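Local coordinates for enoyl-CoA hydratase/isomerase family protein (Mycobacterium tuberculosis, PDB 4FN7) that probably acts as an enoyl-CoA hydratase or isomerase of the crotonase superfamily in lipid metabolism, at residues G81-A86 against P138-E143; R88-P93 against L112-H117. One frame throughout, in Å; residues are numbered along the deposited sequence. Where two conformers were deposited one is given.

Interaction 1 of 2, residues G81-A86 against P138-E143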
loop_
_atom_site.group_PDB
_atom_site.type_symbol
_atom_site.label_atom_id
_atom_site.label_comp_id
_atom_site.label_asym_id
_atom_site.label_seq_id
_atom_site.Cartn_x
_atom_site.Cartn_y
_atom_site.Cartn_z
ATOM N N GLY A 81 -12.486 -8.233 23.453
ATOM C CA GLY A 81 -13.761 -8.499 22.807
ATOM C C GLY A 81 -13.914 -7.748 21.499
ATOM O O GLY A 81 -14.465 -8.269 20.524
ATOM N N GLY A 82 -13.422 -6.513 21.465
ATOM C CA GLY A 82 -13.523 -5.693 20.273
ATOM C C GLY A 82 -12.675 -6.264 19.155
ATOM O O GLY A 82 -13.102 -6.360 18.004
ATOM N N PHE A 83 -11.456 -6.655 19.493
ATOM C CA PHE A 83 -10.570 -7.198 18.479
ATOM C C PHE A 83 -10.956 -8.610 18.053
ATOM O O PHE A 83 -10.737 -8.991 16.908
ATOM C CB PHE A 83 -9.114 -7.085 18.928
ATOM C CG PHE A 83 -8.683 -5.665 19.143
ATOM C CD1 PHE A 83 -8.953 -4.708 18.182
ATOM C CD2 PHE A 83 -8.061 -5.278 20.315
ATOM C CE1 PHE A 83 -8.577 -3.386 18.367
ATOM C CE2 PHE A 83 -7.685 -3.957 20.510
ATOM C CZ PHE A 83 -7.946 -3.012 19.535
ATOM N N GLU A 84 -11.578 -9.362 18.958
ATOM C CA GLU A 84 -12.140 -10.661 18.590
ATOM C C GLU A 84 -13.291 -10.499 17.592
ATOM O O GLU A 84 -13.418 -11.273 16.642
ATOM C CB GLU A 84 -12.626 -11.418 19.825
ATOM C CG GLU A 84 -12.948 -12.866 19.532
ATOM C CD GLU A 84 -11.713 -13.637 19.120
ATOM O OE1 GLU A 84 -10.714 -13.588 19.867
ATOM O OE2 GLU A 84 -11.734 -14.281 18.051
ATOM N N LEU A 85 -14.131 -9.495 17.815
ATOM C CA LEU A 85 -15.189 -9.158 16.871
ATOM C C LEU A 85 -14.595 -8.798 15.503
ATOM O O LEU A 85 -15.091 -9.233 14.463
ATOM C CB LEU A 85 -16.024 -8.001 17.418
ATOM C CG LEU A 85 -17.234 -7.581 16.598
ATOM C CD1 LEU A 85 -18.196 -8.750 16.442
ATOM C CD2 LEU A 85 -17.918 -6.412 17.278
ATOM N N ALA A 86 -13.526 -8.010 15.501
ATOM C CA ALA A 86 -12.847 -7.686 14.254
ATOM C C ALA A 86 -12.346 -8.952 13.557
ATOM O O ALA A 86 -12.521 -9.117 12.356
ATOM C CB ALA A 86 -11.692 -6.715 14.506
ATOM N N PRO A 138 -3.169 -0.254 20.261
ATOM C CA PRO A 138 -2.876 -1.680 20.433
ATOM C C PRO A 138 -2.396 -2.345 19.149
ATOM O O PRO A 138 -2.807 -1.961 18.044
ATOM C CB PRO A 138 -4.229 -2.263 20.851
ATOM C CG PRO A 138 -4.919 -1.129 21.533
ATOM C CD PRO A 138 -4.530 0.077 20.718
ATOM N N TYR A 139 -1.541 -3.347 19.298
ATOM C CA TYR A 139 -1.037 -4.075 18.138
ATOM C C TYR A 139 -2.152 -4.629 17.247
ATOM O O TYR A 139 -2.052 -4.559 16.023
ATOM C CB TYR A 139 -0.076 -5.185 18.563
ATOM C CG TYR A 139 1.274 -4.673 19.020
ATOM C CD1 TYR A 139 2.203 -4.195 18.103
ATOM C CD2 TYR A 139 1.621 -4.669 20.365
ATOM C CE1 TYR A 139 3.445 -3.728 18.515
ATOM C CE2 TYR A 139 2.860 -4.208 20.785
ATOM C CZ TYR A 139 3.764 -3.739 19.854
ATOM O OH TYR A 139 4.995 -3.279 20.263
ATOM N N ALA A 140 -3.215 -5.164 17.843
ATOM C CA ALA A 140 -4.298 -5.722 17.034
ATOM C C ALA A 140 -4.941 -4.649 16.159
ATOM O O ALA A 140 -5.288 -4.906 15.005
ATOM C CB ALA A 140 -5.342 -6.419 17.906
ATOM N N ALA A 141 -5.095 -3.447 16.707
ATOM C CA ALA A 141 -5.672 -2.331 15.963
ATOM C C ALA A 141 -4.753 -1.899 14.834
ATOM O O ALA A 141 -5.204 -1.607 13.722
ATOM C CB ALA A 141 -5.948 -1.157 16.894
ATOM N N LEU A 142 -3.457 -1.839 15.125
ATOM C CA LEU A 142 -2.482 -1.526 14.088
ATOM C C LEU A 142 -2.588 -2.500 12.915
ATOM O O LEU A 142 -2.559 -2.095 11.757
ATOM C CB LEU A 142 -1.056 -1.517 14.658
ATOM C CG LEU A 142 -0.736 -0.373 15.625
ATOM C CD1 LEU A 142 0.639 -0.574 16.253
ATOM C CD2 LEU A 142 -0.804 0.964 14.910
ATOM N N GLU A 143 -2.720 -3.784 13.221
ATOM C CA GLU A 143 -2.791 -4.796 12.171
ATOM C C GLU A 143 -4.059 -4.651 11.325
ATOM O O GLU A 143 -4.027 -4.839 10.105
ATOM C CB GLU A 143 -2.678 -6.189 12.782
ATOM C CG GLU A 143 -1.326 -6.433 13.451
ATOM C CD GLU A 143 -0.170 -6.512 12.455
ATOM O OE1 GLU A 143 -0.417 -6.767 11.259
ATOM O OE2 GLU A 143 0.995 -6.324 12.869
#

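Interaction 2 of 2, residues R88-P93 against L112-H117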
loop_
_atom_site.group_PDB
_atom_site.type_symbol
_atom_site.label_atom_id
_atom_site.label_comp_id
_atom_site.label_asym_id
_atom_site.label_seq_id
_atom_site.Cartn_x
_atom_site.Cartn_y
_atom_site.Cartn_z
ATOM N N ARG A 88 -13.532 -11.954 13.892
ATOM C CA ARG A 88 -14.720 -12.678 13.442
ATOM C C ARG A 88 -15.232 -12.138 12.113
ATOM O O ARG A 88 -15.576 -12.900 11.208
ATOM C CB ARG A 88 -15.826 -12.600 14.495
ATOM C CG ARG A 88 -17.025 -13.465 14.167
ATOM C CD ARG A 88 -18.085 -13.385 15.243
ATOM N NE ARG A 88 -19.173 -14.310 14.925
ATOM C CZ ARG A 88 -20.297 -14.431 15.621
ATOM N NH1 ARG A 88 -20.517 -13.677 16.688
ATOM N NH2 ARG A 88 -21.207 -15.310 15.231
ATOM N N LEU A 89 -15.268 -10.818 11.978
ATOM C CA LEU A 89 -15.779 -10.215 10.758
ATOM C C LEU A 89 -14.805 -10.306 9.586
ATOM O O LEU A 89 -15.223 -10.536 8.457
ATOM C CB LEU A 89 -16.208 -8.769 11.010
ATOM C CG LEU A 89 -17.497 -8.680 11.837
ATOM C CD1 LEU A 89 -17.712 -7.266 12.347
ATOM C CD2 LEU A 89 -18.707 -9.156 11.028
ATOM N N LEU A 90 -13.512 -10.117 9.843
ATOM C CA LEU A 90 -12.509 -10.226 8.787
ATOM C C LEU A 90 -12.428 -11.643 8.232
ATOM O O LEU A 90 -12.034 -11.840 7.087
ATOM C CB LEU A 90 -11.134 -9.801 9.303
ATOM C CG LEU A 90 -10.864 -8.290 9.330
ATOM C CD1 LEU A 90 -9.600 -7.979 10.126
ATOM C CD2 LEU A 90 -10.776 -7.700 7.929
ATOM N N SER A 91 -12.802 -12.626 9.050
ATOM C CA SER A 91 -12.748 -14.011 8.603
ATOM C C SER A 91 -14.127 -14.543 8.214
ATOM O O SER A 91 -14.274 -15.719 7.874
ATOM C CB SER A 91 -12.115 -14.893 9.679
ATOM O OG SER A 91 -12.892 -14.886 10.858
ATOM N N TYR A 92 -15.127 -13.672 8.238
ATOM C CA TYR A 92 -16.508 -14.093 8.019
ATOM C C TYR A 92 -16.684 -14.734 6.643
ATOM O O TYR A 92 -16.208 -14.201 5.651
ATOM C CB TYR A 92 -17.461 -12.904 8.206
ATOM C CG TYR A 92 -18.863 -13.351 8.523
ATOM C CD1 TYR A 92 -19.162 -13.915 9.756
ATOM C CD2 TYR A 92 -19.879 -13.248 7.584
ATOM C CE1 TYR A 92 -20.438 -14.357 10.049
ATOM C CE2 TYR A 92 -21.160 -13.685 7.873
ATOM C CZ TYR A 92 -21.429 -14.238 9.105
ATOM O OH TYR A 92 -22.703 -14.682 9.381
ATOM N N PRO A 93 -17.378 -15.887 6.580
ATOM C CA PRO A 93 -17.433 -16.609 5.300
ATOM C C PRO A 93 -18.383 -16.009 4.258
ATOM O O PRO A 93 -18.444 -16.526 3.142
ATOM C CB PRO A 93 -17.892 -18.016 5.707
ATOM C CG PRO A 93 -18.611 -17.820 6.970
ATOM C CD PRO A 93 -17.954 -16.671 7.685
ATOM N N LEU A 112 -15.125 -0.670 11.164
ATOM C CA LEU A 112 -15.421 -0.299 9.786
ATOM C C LEU A 112 -14.452 -1.004 8.829
ATOM O O LEU A 112 -14.841 -1.486 7.761
ATOM C CB LEU A 112 -15.306 1.220 9.622
ATOM C CG LEU A 112 -15.556 1.801 8.232
ATOM C CD1 LEU A 112 -16.987 1.561 7.804
ATOM C CD2 LEU A 112 -15.226 3.288 8.217
ATOM N N SER A 113 -13.191 -1.085 9.243
ATOM C CA SER A 113 -12.108 -1.627 8.432
ATOM C C SER A 113 -12.160 -3.148 8.294
ATOM O O SER A 113 -11.304 -3.736 7.641
ATOM C CB SER A 113 -10.753 -1.208 9.025
ATOM O OG SER A 113 -10.627 0.206 9.089
ATOM N N CYS A 114 -13.152 -3.776 8.916
ATOM C CA CYS A 114 -13.348 -5.219 8.768
ATOM C C CYS A 114 -14.302 -5.588 7.633
ATOM O O CYS A 114 -14.453 -6.765 7.318
ATOM C CB CYS A 114 -13.866 -5.825 10.067
ATOM S SG CYS A 114 -12.725 -5.644 11.435
ATOM N N GLY A 115 -14.967 -4.607 7.026
ATOM C CA GLY A 115 -15.900 -4.909 5.951
ATOM C C GLY A 115 -15.199 -5.192 4.640
ATOM O O GLY A 115 -14.179 -4.584 4.317
ATOM N N ASP A 116 -15.745 -6.116 3.858
ATOM C CA ASP A 116 -15.226 -6.346 2.518
ATOM C C ASP A 116 -15.416 -5.110 1.642
ATOM O O ASP A 116 -14.598 -4.829 0.765
ATOM C CB ASP A 116 -15.906 -7.551 1.873
ATOM C CG ASP A 116 -15.631 -8.824 2.619
ATOM O OD1 ASP A 116 -14.475 -9.295 2.577
ATOM O OD2 ASP A 116 -16.570 -9.366 3.234
ATOM N N HIS A 117 -16.510 -4.397 1.881
ATOM C CA HIS A 117 -16.836 -3.178 1.150
ATOM C C HIS A 117 -17.411 -2.190 2.151
ATOM O O HIS A 117 -18.243 -2.558 2.984
ATOM C CB HIS A 117 -17.865 -3.473 0.049
ATOM C CG HIS A 117 -18.139 -2.311 -0.852
ATOM N ND1 HIS A 117 -17.186 -1.780 -1.695
ATOM C CD2 HIS A 117 -19.262 -1.578 -1.045
ATOM C CE1 HIS A 117 -17.710 -0.769 -2.365
ATOM N NE2 HIS A 117 -18.968 -0.623 -1.988
HETATM O O HOH W 1 -14.972 -9.335 5.995
#

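Interaction 1 of 2, residues G81-A86 against P138-E143
Phe83 reaches across from helix 73-90 and lays one face of its ring against the first turn of helix 139-148. The methyl of Ala140 sits over that face, its CB 3.9 Å from the centroid of the Phe83 ring. At 21° off the ring normal this is a CH-pi contact displaced toward the rim, and CG of Phe83 is the nearest ring atom to Ala140 CB (3.6 Å). Farther out along the ring, CE1 of Phe83 meets CB of Ala141 at 3.7 Å. Pro138, at the N-cap position of the same helix, approaches obliquely, its CB 3.9 Å from Phe83 CE2. Phe83 CG lies anti to its carbonyl carbon (chi1 -61°), beside the backbone N, which directs the ring to the second helix. With only a methyl at Ala140, the CA atoms of Phe83 and Ala140 lie 6.6 Å apart, consistent with close approach of the backbones. No hydrogen bond crosses the contact, and all four touching residues are buried.

In the next shell, Met107 and Phe110 of helix 107-112 and Ile222 of helix 200-223 also touch Phe83, while Glu228 accepts a hydrogen bond from the backbone N of Tyr139. Tyr139, by a cation-pi contact, and Leu142, by packing, touch Arg209 of the second subunit. This is helix-to-helix core packing in a crotonase fold.

Interaction 2 of 2, residues R88-P93 against L112-H117
Cys114 packs against two consecutive leucines, Leu89 and Leu90, at the end of helix 73-90. It is the third residue of a type I turn running from Leu112 to Gly115, and the CA atoms of Leu90 and Cys114 are 5.1 Å apart. The Cys114 sulfur, anti to its own carbonyl carbon at a chi1 of -62°, lies beside the branch point of Leu90, with SG 3.9 Å from Leu90 CG. Leu90 has its CG beside the backbone N (chi1 -82°), and from there its two methyls divide the work: CD1 faces the sulfur, whereas CD2 drops onto the turn backbone, 3.7 Å from Cys114 CA. Leu89 contributes through its root, CB meeting Cys114 CB at 3.9 Å; farther along, its side chain packs on Leu49 and Ile51 of strand 48-52. Leu215 and Ile218 of helix 200-223 also touch Leu90.

One water joins the two backbones. It donates hydrogen bonds to Leu89 O (2.8 Å) and Cys114 O (2.9 Å), although further acceptors nearby compete for its two protons. The Asp116 carboxylate is engaged by salt bridges to Arg211 (OD1) and Lys207 (OD2), and OD2 also accepts a hydrogen bond from Val96 N.

No direct hydrogen bond spans the segments. Side chains meet through apolar contact around the cysteine, while the water gives the two carbonyl oxygens, which could not pair with each other, a shared polar partner.

Coming from the N terminus, the chain enters the first of these segments on helix 73-90, which supplies residues 81-86 to interaction 1 and, at its C-terminal end and in the loop just beyond it, 88-93 to interaction 2. After strands 96-100 and 103-105 and helix 107-112, residues 112-117 return to the end of that helix and close the shorter loop, with 18 residues between its segments. The longer loop, with 51 between, shuts when residues 138-143 open helix 139-148, so along the sequence the shorter loop lies entirely within the longer one. The centres are 12 Å apart, yet the two meet where Ala86 CB touches Cys114 SG at 3.4 Å. Together they tie helix 73-90 to helix 139-148 and to the turn leading into strand 117-120.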